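Local coordinates for protein putative angiotensinogen (Lampetra fluviatilis, PDB 5INW) that binds heparin, which promotes its inhibition of the protease thrombin through a template mechanism, and belongs to the serpin family, at residues F168-L182 with T236-K249. The protein carries 1 engineered substitution. Numbering follows the deposited sequence.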
# COMPACT_ATOMS: atom_id res chain seq x y z
N PHE A 168 -17.88 2.59 4.75
CA PHE A 168 -16.71 1.95 4.06
C PHE A 168 -16.49 2.53 2.68
O PHE A 168 -17.46 2.73 1.95
CB PHE A 168 -16.94 0.45 3.91
CG PHE A 168 -15.83 -0.25 3.22
CD1 PHE A 168 -14.68 -0.60 3.91
CD2 PHE A 168 -15.90 -0.58 1.88
CE1 PHE A 168 -13.64 -1.28 3.26
CE2 PHE A 168 -14.85 -1.24 1.22
CZ PHE A 168 -13.73 -1.57 1.91
N GLU A 169 -15.25 2.84 2.31
CA GLU A 169 -14.92 3.24 0.95
C GLU A 169 -13.55 2.76 0.65
O GLU A 169 -12.61 3.08 1.41
CB GLU A 169 -14.93 4.78 0.76
CG GLU A 169 -14.60 5.25 -0.68
CD GLU A 169 -14.70 6.76 -0.96
OE1 GLU A 169 -14.26 7.18 -2.06
OE2 GLU A 169 -15.21 7.56 -0.11
N LEU A 170 -13.43 2.01 -0.44
CA LEU A 170 -12.14 1.70 -1.05
C LEU A 170 -12.21 2.01 -2.53
O LEU A 170 -13.04 1.46 -3.23
CB LEU A 170 -11.73 0.25 -0.79
CG LEU A 170 -10.29 -0.01 -1.29
CD1 LEU A 170 -9.20 0.68 -0.51
CD2 LEU A 170 -9.98 -1.49 -1.36
N MET A 171 -11.33 2.88 -3.00
CA MET A 171 -11.39 3.42 -4.35
C MET A 171 -9.95 3.39 -4.86
O MET A 171 -9.03 3.70 -4.12
CB MET A 171 -11.95 4.86 -4.25
CG MET A 171 -11.99 5.74 -5.51
SD MET A 171 -10.38 6.58 -5.71
CE MET A 171 -10.68 8.24 -5.09
N GLY A 172 -9.79 3.03 -6.12
CA GLY A 172 -8.51 2.93 -6.78
C GLY A 172 -8.59 3.44 -8.21
O GLY A 172 -9.54 3.13 -8.94
N LYS A 173 -7.58 4.19 -8.63
CA LYS A 173 -7.58 4.82 -9.93
C LYS A 173 -6.18 4.71 -10.48
O LYS A 173 -5.24 5.12 -9.84
CB LYS A 173 -8.03 6.28 -9.77
CG LYS A 173 -8.45 6.98 -11.04
CD LYS A 173 -9.84 6.60 -11.54
CE LYS A 173 -9.97 6.79 -13.07
NZ LYS A 173 -9.35 5.68 -13.88
N ASN A 174 -6.06 4.16 -11.68
CA ASN A 174 -4.86 4.32 -12.49
C ASN A 174 -5.01 5.41 -13.54
O ASN A 174 -6.06 5.58 -14.14
CB ASN A 174 -4.56 3.06 -13.25
CG ASN A 174 -4.46 1.88 -12.34
OD1 ASN A 174 -3.57 1.80 -11.47
ND2 ASN A 174 -5.34 0.93 -12.57
N VAL A 175 -3.93 6.14 -13.76
CA VAL A 175 -3.88 7.19 -14.78
C VAL A 175 -2.55 7.12 -15.46
O VAL A 175 -1.55 6.87 -14.79
CB VAL A 175 -4.09 8.59 -14.19
CG1 VAL A 175 -4.12 9.63 -15.29
CG2 VAL A 175 -5.42 8.65 -13.44
N VAL A 176 -2.56 7.24 -16.79
CA VAL A 176 -1.35 7.17 -17.57
C VAL A 176 -1.25 8.39 -18.46
O VAL A 176 -2.07 8.62 -19.39
CB VAL A 176 -1.28 5.88 -18.40
CG1 VAL A 176 -0.04 5.87 -19.29
CG2 VAL A 176 -1.30 4.62 -17.50
N PHE A 177 -0.21 9.16 -18.23
CA PHE A 177 0.09 10.31 -19.08
C PHE A 177 1.17 9.93 -20.09
O PHE A 177 2.12 9.23 -19.75
CB PHE A 177 0.54 11.49 -18.22
CG PHE A 177 -0.46 11.90 -17.20
CD1 PHE A 177 -1.57 12.64 -17.56
CD2 PHE A 177 -0.28 11.53 -15.84
CE1 PHE A 177 -2.50 13.05 -16.63
CE2 PHE A 177 -1.23 11.94 -14.87
CZ PHE A 177 -2.36 12.70 -15.28
N SER A 178 1.07 10.47 -21.29
CA SER A 178 2.03 10.18 -22.35
C SER A 178 2.50 11.46 -23.06
O SER A 178 1.72 12.41 -23.23
CB SER A 178 1.39 9.18 -23.33
OG SER A 178 2.12 9.08 -24.53
N LYS A 179 3.76 11.45 -23.51
CA LYS A 179 4.32 12.57 -24.34
C LYS A 179 3.47 12.85 -25.58
O LYS A 179 3.01 11.92 -26.25
CB LYS A 179 5.74 12.30 -24.78
CG LYS A 179 6.52 13.52 -25.23
CD LYS A 179 7.93 13.10 -25.66
CE LYS A 179 8.96 14.20 -25.50
NZ LYS A 179 8.84 15.26 -26.54
N LYS A 180 3.24 14.12 -25.83
CA LYS A 180 2.26 14.54 -26.83
C LYS A 180 2.62 14.08 -28.22
O LYS A 180 1.76 13.61 -28.95
CB LYS A 180 2.07 16.06 -26.83
CG LYS A 180 0.80 16.51 -27.56
CD LYS A 180 0.64 18.02 -27.51
CE LYS A 180 1.46 18.64 -28.62
NZ LYS A 180 1.31 20.10 -28.71
N GLY A 181 3.87 14.18 -28.59
CA GLY A 181 4.25 13.64 -29.90
C GLY A 181 4.28 12.10 -30.08
O GLY A 181 4.36 11.62 -31.17
N LEU A 182 4.21 11.35 -28.99
CA LEU A 182 4.75 10.01 -28.94
C LEU A 182 3.69 8.98 -29.31
O LEU A 182 2.72 8.80 -28.56
CB LEU A 182 5.30 9.72 -27.54
CG LEU A 182 5.78 8.31 -27.30
CD1 LEU A 182 7.03 8.06 -28.12
CD2 LEU A 182 6.04 8.05 -25.82
N THR A 236 11.46 17.41 -19.08
CA THR A 236 11.13 17.63 -20.52
C THR A 236 11.19 16.33 -21.33
O THR A 236 10.26 16.01 -22.10
CB THR A 236 12.16 18.62 -21.11
OG1 THR A 236 12.04 19.88 -20.41
CG2 THR A 236 12.00 18.82 -22.68
N ASP A 237 12.28 15.58 -21.11
CA ASP A 237 12.53 14.30 -21.79
C ASP A 237 11.76 13.13 -21.17
O ASP A 237 12.02 11.97 -21.48
CB ASP A 237 14.03 13.97 -21.78
CG ASP A 237 14.91 15.07 -22.44
OD1 ASP A 237 14.39 16.18 -22.80
OD2 ASP A 237 16.13 14.81 -22.61
N THR A 238 10.84 13.43 -20.27
CA THR A 238 9.85 12.50 -19.86
C THR A 238 8.95 12.18 -21.00
O THR A 238 8.43 13.07 -21.72
CB THR A 238 9.04 13.03 -18.68
OG1 THR A 238 9.94 13.20 -17.59
CG2 THR A 238 7.94 12.02 -18.26
N SER A 239 8.73 10.88 -21.09
CA SER A 239 7.96 10.29 -22.15
C SER A 239 6.66 9.67 -21.68
O SER A 239 5.66 9.75 -22.41
CB SER A 239 8.84 9.29 -22.89
OG SER A 239 9.51 9.98 -23.93
N LEU A 240 6.63 9.08 -20.48
CA LEU A 240 5.36 8.75 -19.82
C LEU A 240 5.46 8.87 -18.31
O LEU A 240 6.56 8.79 -17.76
CB LEU A 240 4.92 7.32 -20.08
CG LEU A 240 4.45 6.96 -21.47
CD1 LEU A 240 5.65 6.44 -22.27
CD2 LEU A 240 3.31 5.94 -21.38
N VAL A 241 4.29 9.02 -17.68
CA VAL A 241 4.15 8.97 -16.23
C VAL A 241 2.94 8.11 -15.91
O VAL A 241 1.88 8.41 -16.39
CB VAL A 241 3.92 10.37 -15.66
CG1 VAL A 241 3.77 10.31 -14.14
CG2 VAL A 241 5.10 11.22 -16.00
N ILE A 242 3.11 7.08 -15.08
CA ILE A 242 2.04 6.16 -14.69
C ILE A 242 1.73 6.46 -13.25
O ILE A 242 2.62 6.67 -12.50
CB ILE A 242 2.52 4.70 -14.78
CG1 ILE A 242 2.73 4.32 -16.26
CG2 ILE A 242 1.55 3.71 -14.15
CD1 ILE A 242 3.63 3.12 -16.45
N VAL A 243 0.46 6.45 -12.90
CA VAL A 243 0.01 6.84 -11.55
C VAL A 243 -1.03 5.85 -11.07
O VAL A 243 -1.99 5.55 -11.77
CB VAL A 243 -0.66 8.23 -11.58
CG1 VAL A 243 -1.43 8.49 -10.30
CG2 VAL A 243 0.38 9.30 -11.86
N ASN A 244 -0.81 5.32 -9.89
CA ASN A 244 -1.90 4.69 -9.15
C ASN A 244 -2.09 5.51 -7.89
O ASN A 244 -1.14 5.89 -7.21
CB ASN A 244 -1.59 3.25 -8.72
CG ASN A 244 -2.70 2.69 -7.90
OD1 ASN A 244 -2.76 2.89 -6.69
ND2 ASN A 244 -3.68 2.12 -8.57
N VAL A 245 -3.35 5.72 -7.58
CA VAL A 245 -3.74 6.12 -6.24
C VAL A 245 -4.78 5.14 -5.70
O VAL A 245 -5.58 4.60 -6.44
CB VAL A 245 -4.34 7.53 -6.20
CG1 VAL A 245 -3.38 8.46 -6.88
CG2 VAL A 245 -5.69 7.57 -6.89
N ILE A 246 -4.84 5.09 -4.38
CA ILE A 246 -5.76 4.24 -3.67
C ILE A 246 -6.10 4.92 -2.36
O ILE A 246 -5.23 5.44 -1.66
CB ILE A 246 -5.12 2.89 -3.52
CG1 ILE A 246 -5.93 1.94 -2.71
CG2 ILE A 246 -3.75 3.01 -2.90
CD1 ILE A 246 -5.37 0.55 -2.95
N TYR A 247 -7.40 4.96 -2.08
CA TYR A 247 -7.97 5.64 -0.95
C TYR A 247 -8.88 4.69 -0.23
O TYR A 247 -9.77 4.13 -0.86
CB TYR A 247 -8.80 6.82 -1.42
CG TYR A 247 -9.55 7.51 -0.30
CD1 TYR A 247 -8.94 8.45 0.46
CD2 TYR A 247 -10.89 7.17 0.01
CE1 TYR A 247 -9.60 9.08 1.48
CE2 TYR A 247 -11.57 7.77 1.06
CZ TYR A 247 -10.91 8.74 1.80
OH TYR A 247 -11.49 9.44 2.86
N PHE A 248 -8.69 4.57 1.09
CA PHE A 248 -9.53 3.78 1.97
C PHE A 248 -10.07 4.62 3.12
O PHE A 248 -9.30 5.36 3.76
CB PHE A 248 -8.68 2.64 2.54
CG PHE A 248 -9.25 1.98 3.78
CD1 PHE A 248 -10.31 1.09 3.69
CD2 PHE A 248 -8.70 2.22 5.02
CE1 PHE A 248 -10.83 0.49 4.80
CE2 PHE A 248 -9.21 1.62 6.16
CZ PHE A 248 -10.27 0.74 6.04
N LYS A 249 -11.38 4.52 3.40
CA LYS A 249 -11.91 5.12 4.63
C LYS A 249 -12.94 4.22 5.25
O LYS A 249 -14.04 4.07 4.72
CB LYS A 249 -12.51 6.50 4.42
CG LYS A 249 -12.90 7.20 5.72
CD LYS A 249 -13.44 8.58 5.42
CE LYS A 249 -14.05 9.20 6.65
NZ LYS A 249 -14.85 10.39 6.25
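N174 and N244 face each other as a non-hydrogen-bonded pair of two antiparallel strands and are joined through their side chains. The bond from N244 ND2 to N174 OD1 is 2.9 Å long and nearly straight (175°); it lies in the amide plane of N244 but reaches the oxygen from well above N174's own amide plane. Both side chains leave on the same face, and with N244 CG anti to the backbone N and N174 CG beside its own (chi1 -55°) the two amides turn toward each other. There, L170 CD1 rests 3.7 Å from F248 CB, and V176 CG1 meets L240 CD2 at 3.9 Å. F168 CE1 lies at the edge of the F248 ring, in its plane. On the reverse face, the E169 and Y247 side chains cross at about a right angle, with the carboxylate and ring planes 63° apart and E169 OE2 3.8 Å from Y247 CE2; F177 CE2 lies 4.3 Å from V243 CG2. V175 CG1, from the same strand, lies above the rim of one face of the F177 ring. Paired backbone bonds at M171–Y247, K173–V245, V175–V243 and F177–V241 hold the register. These are strands s2A and s3A of serpin β-sheet A; strand 405-417, on the far side of 238-251, is consistent with the inserted reactive loop of a cleaved serpin. S239 and L240 both face its I416 in a classic beta bulge. Helix 110-122 lies under the asparagine face, where N244 OD1 hydrogen-bonds S112 OG; N174 ND2 bonds F196 O. Replacing N244 with an alanine is likely to leave N174 OD1 without its donor and S112 OG without this amide partner. Helix 208-221 packs on the other face against V175, F177 and V241, while Y247 OH hydrogen-bonds E407 OE1.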